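PDB 4AIP: Fe-regulated protein B from Neisseria meningitidis, which transports iron across the outer membrane as a TonB-dependent transporter and probably takes the metal up in siderophore-bound form. Local coordinates for residues 112-116 and 117-121; 294-298 and 299-303; 313-317 and 318-322; 593-597 and 598-602. All coordinates share one frame; numbering follows the deposited sequence.

Interaction 1: residues 112-116 and 117-121; sequences MGQNS and VDIKV
V117 packs back onto the turn formed by M112 to S116, and its isopropyl group forms the tight part of the contact. CG1 lies 3.4 Å from M112 O and equally near G113 O, while CG2 comes within 3.8 Å of Q114 CA. This clamp follows from chi1 of -40°, which sets CG1 beside the backbone N. The carbonyl of G113 closes the turn, accepting from S116 N at 2.9 Å and from V117 N at 2.9 Å, the latter bent to 140° at the hydrogen. A CA-H...O contact from Q114 CA to V117 O (3.3 Å) ties the two ends again. The turn links strand 112-113 to strand 118-121 within the plug domain of this TonB-dependent receptor, and it faces the barrel: N115 O accepts from R506 and R509, and D118 forms a salt bridge with R506. Packing is looser further out. M112 CB stands 4.1 Å from V117 CG1, and the rest of its chain, bent at chi2 and chi3, turns away to P611 and F613 of barrel strand 600-615. I119, partly exposed, reaches only the end of the Q114 side chain and otherwise packs on I167 of the adjacent plug strand 165-171.

Interaction 2: residues 294-298 and 299-303; sequences INIDR and QAPAY
A chi1 of -159° at I294 places CG1 opposite the backbone N, and Q299, with CG beside its own N, folds back at chi2 (-70°); the two chains therefore run side by side, I294 CG1 touching Q299 CG at 3.7 Å. The same methylene carbon Q299 CG rests on I294 O. The amide at the end of the Q299 chain finds its polar partners elsewhere, OE1 accepting from R282 and NE2 donating to T286 O. On another side of the turn the end of I296 comes across P301 at about a right angle, CD1 meeting the ring at CD (3.9 Å). The backbone beneath is one short helical turn. Q299 N donates to N295 O at 2.9 Å, approaching the oxygen almost head-on and with 158° at the hydrogen. A300 N follows with a weak bond to I296 O (2.8 Å), and A300 CB sits against D297 O. At the start of the turn N295 OD1 takes R298 N (3.1 Å) from above its carbonyl plane and, weakly, D297 N; its ND2 donates to S292 O, which fixes the rotation of the amide. A300 leaves helical geometry with positive phi, and P301 leads into strand 302-318. This is a single N-capped helical turn, in one of the long loops, probably extracellular, of a TonB-dependent receptor barrel.

Interaction 3: residues 313-317 and 318-322; sequences LAYTG and KNLGF
G317, whose backbone hydrogen-bonds to L326 of the neighbouring strand, meets the end of L320 across the turn at its carbonyl group. L320 CD1 lies 3.3 Å from G317 C and 3.4 Å from G317 O. The other methyl, CD2, stops 4.0 Å from Y315 OH, so the two branches of the leucine end at different partners, one on the glycine backbone and the other near the tyrosine hydroxyl. Y315 and L320 arrive from opposite directions. With chi1 of 166° the tyrosine ring swings along its own strand toward the turn, where G317 N sits 3.5 Å above the ring plane, offset toward the rim. Having no side chain, G317 lets the phenol pass beside the backbone. L320 reaches back because the chain reverses at N319, which has positive phi and psi; its CB points at the strand, and CG lies beside the backbone N. K318 keeps only its first carbons near the glycine, CB being 3.4 Å from G317 C, and its side chain leads away while touching D263. Beyond L320, F322 N makes a weak bond to L320 O. The end of strand 302-318 and the residues after it lead into the short turn, probably periplasmic, before strand 325-339 of the barrel. H264 and I266 of the strand before and L326 of the strand after also pack on Y315. Since no hydrogen bond crosses between 313-317 and 318-322, the contact rests on van der Waals packing of leucine methyls against a peptide and a phenol.

Interaction 4: residues 593-597 and 598-602; sequences ASYRT and GGLTA
Y595 and A602 face each other across the hairpin, and the tyrosine can be followed outward from there. Its CB meets A602 CB at 3.9 Å. From CG, opposite the backbone N (chi1 -175°), the ring stands off the sheet, and CD2 receives L600 CD2 at its edge, near the ring plane, at 4.4 Å. The tyrosine side chain also packs on F548 of the adjacent strand 548-563. T597 shares this face, its CG2 lying loosely near L600. R596 and T601 occupy the other face, their side chains touching at R596 CG and T601 CG2 (3.6 Å). The guanidinium group of R596 has S594 OG at its edge, in plane, and T601 CG2 obliquely beside it. Between the faces the backbones pair in antiparallel register, 174° between their directions. Y595 N to A602 O (2.7 Å) and A602 N to Y595 O (2.9 Å) make one hydrogen-bonded pair. T597 and L600 make the next, with L600 N reaching T597 O at 2.6 Å from above the carbonyl plane and T597 N reaching L600 O at 3.2 Å. R596 and T601 form the non-hydrogen-bonded pair between them, where R596 CA makes a CA-H...O contact with L600 O. A type I' turn through G598 and G599, both with positive phi, closes this beta hairpin of barrel strands 575-597 and 600-615 with a two-residue loop. The chemistry implies a reversal held chiefly by two pairs of reciprocal backbone bonds, with apolar side-chain contacts adding to both faces.

In the fold
Interaction 1 lies in the plug, its centre 5 Å from that of the chain, whereas the other three belong to the barrel around it. Interactions 2 and 3 share strand 302-318, one near its start and one at its end, with centres 52 Å apart on opposite sides of the chain's centre; they probably mark the two rims of the barrel. Interaction 4 probably lies on the same rim as interaction 3, 39 Å from it between centres. Interactions 1 and 3 come within about 9 Å of each other by nearest atoms, at the V121 end of the plug strand. Interactions 1 and 2 stay about 17 Å apart by nearest atoms. None belongs to the bound detergent's pocket, although strand 264-276, which carries H270 and K272 of that pocket, pairs with strand 302-318.

Interaction 1: residues 112-116 and 117-121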
loop_
_atom_site.group_PDB
_atom_site.type_symbol
_atom_site.label_atom_id
_atom_site.label_comp_id
_atom_site.label_asym_id
_atom_site.label_seq_id
_atom_site.Cartn_x
_atom_site.Cartn_y
_atom_site.Cartn_z
ATOM N N MET B 112 1.282 -18.464 -33.923
ATOM C CA MET B 112 1.067 -17.058 -34.172
ATOM C C MET B 112 1.062 -16.238 -32.876
ATOM O O MET B 112 0.339 -16.605 -31.899
ATOM C CB MET B 112 -0.256 -16.861 -34.884
ATOM C CG MET B 112 -0.402 -17.354 -36.345
ATOM S SD MET B 112 0.872 -16.760 -37.480
ATOM C CE MET B 112 0.594 -14.982 -37.378
ATOM N N GLY B 113 1.851 -15.144 -32.859
ATOM C CA GLY B 113 1.949 -14.225 -31.702
ATOM C C GLY B 113 0.826 -13.219 -31.389
ATOM O O GLY B 113 -0.177 -13.119 -32.117
ATOM N N GLN B 114 1.005 -12.445 -30.303
ATOM C CA GLN B 114 -0.035 -11.486 -29.855
ATOM C C GLN B 114 -0.190 -10.229 -30.758
ATOM O O GLN B 114 -1.019 -9.360 -30.519
ATOM C CB GLN B 114 0.169 -11.082 -28.387
ATOM C CG GLN B 114 0.197 -12.231 -27.389
ATOM C CD GLN B 114 0.462 -11.726 -25.997
ATOM O OE1 GLN B 114 -0.446 -11.183 -25.360
ATOM N NE2 GLN B 114 1.711 -11.859 -25.520
ATOM N N ASN B 115 0.599 -10.162 -31.812
ATOM C CA ASN B 115 0.332 -9.252 -32.898
ATOM C C ASN B 115 -0.988 -9.649 -33.609
ATOM O O ASN B 115 -1.661 -8.803 -34.180
ATOM C CB ASN B 115 1.530 -9.281 -33.849
ATOM C CG ASN B 115 1.324 -8.422 -35.102
ATOM O OD1 ASN B 115 1.501 -7.192 -35.091
ATOM N ND2 ASN B 115 1.006 -9.078 -36.186
ATOM N N SER B 116 -1.370 -10.917 -33.541
ATOM C CA SER B 116 -2.508 -11.391 -34.316
ATOM C C SER B 116 -3.466 -12.088 -33.402
ATOM O O SER B 116 -4.614 -12.321 -33.829
ATOM C CB SER B 116 -2.190 -12.413 -35.434
ATOM O OG SER B 116 -0.818 -12.719 -35.623
ATOM N N VAL B 117 -3.044 -12.475 -32.190
ATOM C CA VAL B 117 -3.981 -13.170 -31.249
ATOM C C VAL B 117 -4.254 -12.308 -30.020
ATOM O O VAL B 117 -3.343 -11.688 -29.467
ATOM C CB VAL B 117 -3.456 -14.592 -30.791
ATOM C CG1 VAL B 117 -2.797 -15.341 -31.988
ATOM C CG2 VAL B 117 -2.412 -14.438 -29.693
ATOM N N ASP B 118 -5.516 -12.262 -29.592
ATOM C CA ASP B 118 -5.915 -11.271 -28.571
ATOM C C ASP B 118 -6.356 -12.072 -27.385
ATOM O O ASP B 118 -6.711 -13.256 -27.575
ATOM C CB ASP B 118 -7.116 -10.464 -29.098
ATOM C CG ASP B 118 -6.746 -9.514 -30.197
ATOM O OD1 ASP B 118 -5.699 -8.814 -30.092
ATOM O OD2 ASP B 118 -7.540 -9.425 -31.153
ATOM N N ILE B 119 -6.336 -11.455 -26.210
ATOM C CA ILE B 119 -6.965 -11.942 -25.016
ATOM C C ILE B 119 -8.127 -10.983 -24.777
ATOM O O ILE B 119 -7.914 -9.772 -24.593
ATOM C CB ILE B 119 -6.025 -11.845 -23.793
ATOM C CG1 ILE B 119 -4.891 -12.903 -23.948
ATOM C CG2 ILE B 119 -6.805 -12.123 -22.435
ATOM C CD1 ILE B 119 -3.547 -12.335 -23.807
ATOM N N LYS B 120 -9.319 -11.578 -24.712
ATOM C CA LYS B 120 -10.539 -10.876 -24.514
ATOM C C LYS B 120 -10.999 -11.153 -23.132
ATOM O O LYS B 120 -11.134 -12.326 -22.779
ATOM C CB LYS B 120 -11.547 -11.422 -25.525
ATOM C CG LYS B 120 -11.185 -11.061 -26.942
ATOM C CD LYS B 120 -12.288 -11.467 -27.932
ATOM C CE LYS B 120 -11.802 -11.331 -29.393
ATOM N NZ LYS B 120 -12.938 -11.100 -30.387
ATOM N N VAL B 121 -11.199 -10.119 -22.305
ATOM C CA VAL B 121 -11.881 -10.355 -21.032
ATOM C C VAL B 121 -13.104 -9.523 -21.046
ATOM O O VAL B 121 -13.059 -8.334 -21.506
ATOM C CB VAL B 121 -10.997 -10.177 -19.779
ATOM C CG1 VAL B 121 -9.445 -10.286 -20.121
ATOM C CG2 VAL B 121 -11.334 -8.984 -19.003
#

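Interaction 2: residues 294-298 and 299-303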
loop_
_atom_site.group_PDB
_atom_site.type_symbol
_atom_site.label_atom_id
_atom_site.label_comp_id
_atom_site.label_asym_id
_atom_site.label_seq_id
_atom_site.Cartn_x
_atom_site.Cartn_y
_atom_site.Cartn_z
ATOM N N ILE B 294 23.176 -7.368 -22.759
ATOM C CA ILE B 294 22.121 -7.542 -21.846
ATOM C C ILE B 294 22.680 -7.379 -20.423
ATOM O O ILE B 294 22.104 -7.862 -19.442
ATOM C CB ILE B 294 21.495 -8.883 -22.168
ATOM C CG1 ILE B 294 20.114 -8.924 -21.632
ATOM C CG2 ILE B 294 22.306 -10.088 -21.648
ATOM C CD1 ILE B 294 19.548 -10.129 -22.058
ATOM N N ASN B 295 23.808 -6.665 -20.338
ATOM C CA ASN B 295 24.442 -6.367 -19.047
ATOM C C ASN B 295 23.659 -5.361 -18.235
ATOM O O ASN B 295 22.765 -4.678 -18.761
ATOM C CB ASN B 295 25.897 -5.893 -19.200
ATOM C CG ASN B 295 25.999 -4.505 -19.828
ATOM O OD1 ASN B 295 25.496 -3.487 -19.273
ATOM N ND2 ASN B 295 26.646 -4.442 -20.998
ATOM N N ILE B 296 24.061 -5.258 -16.967
ATOM C CA ILE B 296 23.355 -4.485 -15.943
ATOM C C ILE B 296 23.085 -3.047 -16.325
ATOM O O ILE B 296 22.025 -2.545 -16.013
ATOM C CB ILE B 296 24.060 -4.629 -14.563
ATOM C CG1 ILE B 296 23.211 -4.056 -13.432
ATOM C CG2 ILE B 296 25.482 -4.031 -14.554
ATOM C CD1 ILE B 296 22.060 -4.958 -12.952
ATOM N N ASP B 297 24.021 -2.429 -17.053
ATOM C CA ASP B 297 23.933 -1.005 -17.464
ATOM C C ASP B 297 22.937 -0.798 -18.599
ATOM O O ASP B 297 22.086 0.077 -18.508
ATOM C CB ASP B 297 25.316 -0.432 -17.839
ATOM C CG ASP B 297 26.398 -0.782 -16.794
ATOM O OD1 ASP B 297 27.010 -1.895 -16.947
ATOM O OD2 ASP B 297 26.604 0.013 -15.805
ATOM N N ARG B 298 23.038 -1.609 -19.649
ATOM C CA ARG B 298 22.092 -1.533 -20.771
ATOM C C ARG B 298 20.677 -1.890 -20.365
ATOM O O ARG B 298 19.727 -1.284 -20.858
ATOM C CB ARG B 298 22.518 -2.451 -21.910
ATOM C CG ARG B 298 23.760 -1.987 -22.661
ATOM C CD ARG B 298 23.853 -2.700 -24.038
ATOM N NE ARG B 298 23.036 -2.045 -25.080
ATOM C CZ ARG B 298 21.972 -2.577 -25.681
ATOM N NH1 ARG B 298 21.557 -3.808 -25.393
ATOM N NH2 ARG B 298 21.328 -1.873 -26.607
ATOM N N GLN B 299 20.574 -2.876 -19.464
ATOM C CA GLN B 299 19.310 -3.405 -18.930
ATOM C C GLN B 299 18.728 -2.626 -17.754
ATOM O O GLN B 299 17.552 -2.840 -17.401
ATOM C CB GLN B 299 19.475 -4.887 -18.557
ATOM C CG GLN B 299 19.366 -5.833 -19.742
ATOM C CD GLN B 299 17.943 -5.909 -20.279
ATOM O OE1 GLN B 299 17.443 -4.981 -20.897
ATOM N NE2 GLN B 299 17.293 -7.021 -20.039
ATOM N N ALA B 300 19.559 -1.758 -17.152
ATOM C CA ALA B 300 19.161 -0.758 -16.155
ATOM C C ALA B 300 17.856 -1.027 -15.426
ATOM O O ALA B 300 16.878 -0.355 -15.649
ATOM C CB ALA B 300 19.157 0.673 -16.786
ATOM N N PRO B 301 17.850 -2.002 -14.500
ATOM C CA PRO B 301 16.616 -2.312 -13.778
ATOM C C PRO B 301 16.154 -1.134 -12.973
ATOM O O PRO B 301 16.989 -0.411 -12.443
ATOM C CB PRO B 301 17.042 -3.411 -12.843
ATOM C CG PRO B 301 18.062 -4.086 -13.587
ATOM C CD PRO B 301 18.893 -2.977 -14.145
ATOM N N ALA B 302 14.838 -0.952 -12.898
ATOM C CA ALA B 302 14.231 0.153 -12.186
ATOM C C ALA B 302 12.873 -0.295 -11.741
ATOM O O ALA B 302 12.308 -1.183 -12.375
ATOM C CB ALA B 302 14.101 1.291 -13.129
ATOM N N TYR B 303 12.336 0.286 -10.678
ATOM C CA TYR B 303 10.971 -0.026 -10.284
ATOM C C TYR B 303 9.904 0.307 -11.380
ATOM O O TYR B 303 9.938 1.370 -12.038
ATOM C CB TYR B 303 10.632 0.702 -8.995
ATOM C CG TYR B 303 9.223 0.416 -8.524
ATOM C CD1 TYR B 303 8.899 -0.795 -7.913
ATOM C CD2 TYR B 303 8.190 1.337 -8.777
ATOM C CE1 TYR B 303 7.578 -1.045 -7.432
ATOM C CE2 TYR B 303 6.865 1.085 -8.363
ATOM C CZ TYR B 303 6.571 -0.107 -7.678
ATOM O OH TYR B 303 5.230 -0.304 -7.258
#

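Interaction 3: residues 313-317 and 318-322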
loop_
_atom_site.group_PDB
_atom_site.type_symbol
_atom_site.label_atom_id
_atom_site.label_comp_id
_atom_site.label_asym_id
_atom_site.label_seq_id
_atom_site.Cartn_x
_atom_site.Cartn_y
_atom_site.Cartn_z
ATOM N N LEU B 313 -19.605 -1.888 -18.821
ATOM C CA LEU B 313 -21.042 -1.968 -18.629
ATOM C C LEU B 313 -21.582 -3.002 -19.595
ATOM O O LEU B 313 -21.286 -2.934 -20.805
ATOM C CB LEU B 313 -21.703 -0.653 -18.933
ATOM C CG LEU B 313 -23.243 -0.624 -18.759
ATOM C CD1 LEU B 313 -23.699 -0.836 -17.323
ATOM C CD2 LEU B 313 -23.750 0.767 -19.217
ATOM N N ALA B 314 -22.393 -3.923 -19.103
ATOM C CA ALA B 314 -22.837 -4.996 -19.919
ATOM C C ALA B 314 -24.265 -5.185 -19.715
ATOM O O ALA B 314 -24.755 -5.175 -18.557
ATOM C CB ALA B 314 -22.100 -6.378 -19.511
ATOM N N TYR B 315 -24.950 -5.477 -20.807
ATOM C CA TYR B 315 -26.368 -5.736 -20.743
ATOM C C TYR B 315 -26.676 -7.007 -21.517
ATOM O O TYR B 315 -26.129 -7.216 -22.593
ATOM C CB TYR B 315 -27.135 -4.571 -21.359
ATOM C CG TYR B 315 -28.575 -4.901 -21.646
ATOM C CD1 TYR B 315 -29.462 -5.115 -20.615
ATOM C CD2 TYR B 315 -29.044 -5.005 -22.953
ATOM C CE1 TYR B 315 -30.780 -5.421 -20.852
ATOM C CE2 TYR B 315 -30.381 -5.271 -23.203
ATOM C CZ TYR B 315 -31.233 -5.484 -22.148
ATOM O OH TYR B 315 -32.544 -5.812 -22.398
ATOM N N THR B 316 -27.543 -7.862 -20.984
ATOM C CA THR B 316 -28.133 -8.903 -21.799
ATOM C C THR B 316 -29.658 -9.006 -21.593
ATOM O O THR B 316 -30.145 -9.144 -20.461
ATOM C CB THR B 316 -27.456 -10.288 -21.640
ATOM O OG1 THR B 316 -28.194 -11.049 -20.696
ATOM C CG2 THR B 316 -25.982 -10.208 -21.174
ATOM N N GLY B 317 -30.395 -8.925 -22.700
ATOM C CA GLY B 317 -31.839 -9.165 -22.698
ATOM C C GLY B 317 -32.202 -10.354 -23.572
ATOM O O GLY B 317 -31.584 -10.601 -24.587
ATOM N N LYS B 318 -33.220 -11.079 -23.152
ATOM C CA LYS B 318 -33.695 -12.281 -23.815
ATOM C C LYS B 318 -35.198 -12.160 -24.003
ATOM O O LYS B 318 -35.855 -11.633 -23.104
ATOM C CB LYS B 318 -33.479 -13.459 -22.878
ATOM C CG LYS B 318 -32.329 -14.340 -23.221
ATOM C CD LYS B 318 -32.176 -15.394 -22.185
ATOM C CE LYS B 318 -31.441 -14.841 -20.981
ATOM N NZ LYS B 318 -30.977 -15.992 -20.198
ATOM N N ASN B 319 -35.774 -12.662 -25.107
ATOM C CA ASN B 319 -37.252 -12.631 -25.305
ATOM C C ASN B 319 -37.817 -11.209 -25.318
ATOM O O ASN B 319 -38.778 -10.892 -24.616
ATOM C CB ASN B 319 -38.009 -13.487 -24.261
ATOM C CG ASN B 319 -37.648 -14.982 -24.334
ATOM O OD1 ASN B 319 -37.023 -15.461 -25.301
ATOM N ND2 ASN B 319 -38.055 -15.725 -23.314
ATOM N N LEU B 320 -37.194 -10.344 -26.109
ATOM C CA LEU B 320 -37.539 -8.929 -26.122
ATOM C C LEU B 320 -38.676 -8.637 -27.112
ATOM O O LEU B 320 -39.064 -7.459 -27.297
ATOM C CB LEU B 320 -36.322 -8.078 -26.467
ATOM C CG LEU B 320 -35.252 -7.808 -25.429
ATOM C CD1 LEU B 320 -34.087 -8.645 -25.688
ATOM C CD2 LEU B 320 -34.847 -6.383 -25.604
ATOM N N GLY B 321 -39.177 -9.710 -27.746
ATOM C CA GLY B 321 -40.218 -9.638 -28.757
ATOM C C GLY B 321 -39.681 -9.188 -30.103
ATOM O O GLY B 321 -39.885 -9.865 -31.110
ATOM N N PHE B 322 -39.007 -8.038 -30.117
ATOM C CA PHE B 322 -38.410 -7.566 -31.347
ATOM C C PHE B 322 -37.133 -8.328 -31.671
ATOM O O PHE B 322 -36.652 -8.282 -32.803
ATOM C CB PHE B 322 -38.270 -6.023 -31.459
ATOM C CG PHE B 322 -37.514 -5.343 -30.339
ATOM C CD1 PHE B 322 -36.114 -5.341 -30.299
ATOM C CD2 PHE B 322 -38.218 -4.596 -29.371
ATOM C CE1 PHE B 322 -35.423 -4.649 -29.281
ATOM C CE2 PHE B 322 -37.551 -3.898 -28.350
ATOM C CZ PHE B 322 -36.155 -3.915 -28.294
#

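Interaction 4: residues 593-597 and 598-602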
loop_
_atom_site.group_PDB
_atom_site.type_symbol
_atom_site.label_atom_id
_atom_site.label_comp_id
_atom_site.label_asym_id
_atom_site.label_seq_id
_atom_site.Cartn_x
_atom_site.Cartn_y
_atom_site.Cartn_z
ATOM N N ALA B 593 -7.615 -36.497 -27.450
ATOM C CA ALA B 593 -8.431 -37.630 -27.041
ATOM C C ALA B 593 -8.488 -37.613 -25.556
ATOM O O ALA B 593 -7.561 -37.086 -24.900
ATOM C CB ALA B 593 -7.827 -38.932 -27.479
ATOM N N SER B 594 -9.549 -38.220 -25.041
ATOM C CA SER B 594 -9.831 -38.324 -23.616
ATOM C C SER B 594 -10.458 -39.683 -23.323
ATOM O O SER B 594 -11.136 -40.277 -24.171
ATOM C CB SER B 594 -10.822 -37.237 -23.182
ATOM O OG SER B 594 -12.194 -37.612 -23.476
ATOM N N TYR B 595 -10.283 -40.161 -22.104
ATOM C CA TYR B 595 -10.924 -41.383 -21.711
ATOM C C TYR B 595 -11.443 -41.260 -20.277
ATOM O O TYR B 595 -10.648 -41.033 -19.357
ATOM C CB TYR B 595 -9.974 -42.586 -21.893
ATOM C CG TYR B 595 -10.695 -43.882 -21.589
ATOM C CD1 TYR B 595 -11.415 -44.568 -22.589
ATOM C CD2 TYR B 595 -10.709 -44.404 -20.278
ATOM C CE1 TYR B 595 -12.110 -45.748 -22.297
ATOM C CE2 TYR B 595 -11.412 -45.576 -19.977
ATOM C CZ TYR B 595 -12.107 -46.228 -20.980
ATOM O OH TYR B 595 -12.794 -47.367 -20.642
ATOM N N ARG B 596 -12.761 -41.440 -20.093
ATOM C CA ARG B 596 -13.415 -41.209 -18.796
ATOM C C ARG B 596 -14.217 -42.416 -18.305
ATOM O O ARG B 596 -15.075 -42.934 -19.025
ATOM C CB ARG B 596 -14.268 -39.923 -18.808
ATOM C CG ARG B 596 -13.452 -38.593 -18.758
ATOM C CD ARG B 596 -14.260 -37.370 -19.346
ATOM N NE ARG B 596 -13.442 -36.396 -20.101
ATOM C CZ ARG B 596 -13.013 -35.212 -19.625
ATOM N NH1 ARG B 596 -13.312 -34.817 -18.384
ATOM N NH2 ARG B 596 -12.270 -34.406 -20.395
ATOM N N THR B 597 -13.914 -42.868 -17.079
ATOM C CA THR B 597 -14.582 -44.035 -16.440
ATOM C C THR B 597 -14.318 -44.100 -14.932
ATOM O O THR B 597 -13.154 -43.954 -14.469
ATOM C CB THR B 597 -14.195 -45.421 -17.117
ATOM O OG1 THR B 597 -15.163 -46.407 -16.777
ATOM C CG2 THR B 597 -12.795 -45.960 -16.685
ATOM N N GLY B 598 -15.413 -44.285 -14.193
ATOM C CA GLY B 598 -15.393 -44.629 -12.755
ATOM C C GLY B 598 -14.456 -43.850 -11.827
ATOM O O GLY B 598 -13.976 -44.390 -10.768
ATOM N N GLY B 599 -14.186 -42.588 -12.188
ATOM C CA GLY B 599 -13.227 -41.798 -11.413
ATOM C C GLY B 599 -11.871 -41.583 -12.081
ATOM O O GLY B 599 -11.085 -40.773 -11.584
ATOM N N LEU B 600 -11.600 -42.269 -13.197
ATOM C CA LEU B 600 -10.338 -42.128 -13.933
ATOM C C LEU B 600 -10.522 -41.159 -15.106
ATOM O O LEU B 600 -11.568 -41.154 -15.781
ATOM C CB LEU B 600 -9.852 -43.502 -14.447
ATOM C CG LEU B 600 -8.740 -43.461 -15.540
ATOM C CD1 LEU B 600 -7.330 -43.110 -14.951
ATOM C CD2 LEU B 600 -8.650 -44.798 -16.372
ATOM N N THR B 601 -9.531 -40.324 -15.366
ATOM C CA THR B 601 -9.686 -39.327 -16.409
ATOM C C THR B 601 -8.331 -39.326 -17.062
ATOM O O THR B 601 -7.319 -39.093 -16.367
ATOM C CB THR B 601 -10.211 -37.885 -15.861
ATOM O OG1 THR B 601 -9.657 -37.593 -14.556
ATOM C CG2 THR B 601 -11.719 -37.878 -15.646
ATOM N N ALA B 602 -8.302 -39.649 -18.371
ATOM C CA ALA B 602 -7.062 -39.831 -19.182
ATOM C C ALA B 602 -7.125 -38.923 -20.347
ATOM O O ALA B 602 -8.165 -38.862 -20.952
ATOM C CB ALA B 602 -6.969 -41.261 -19.714
#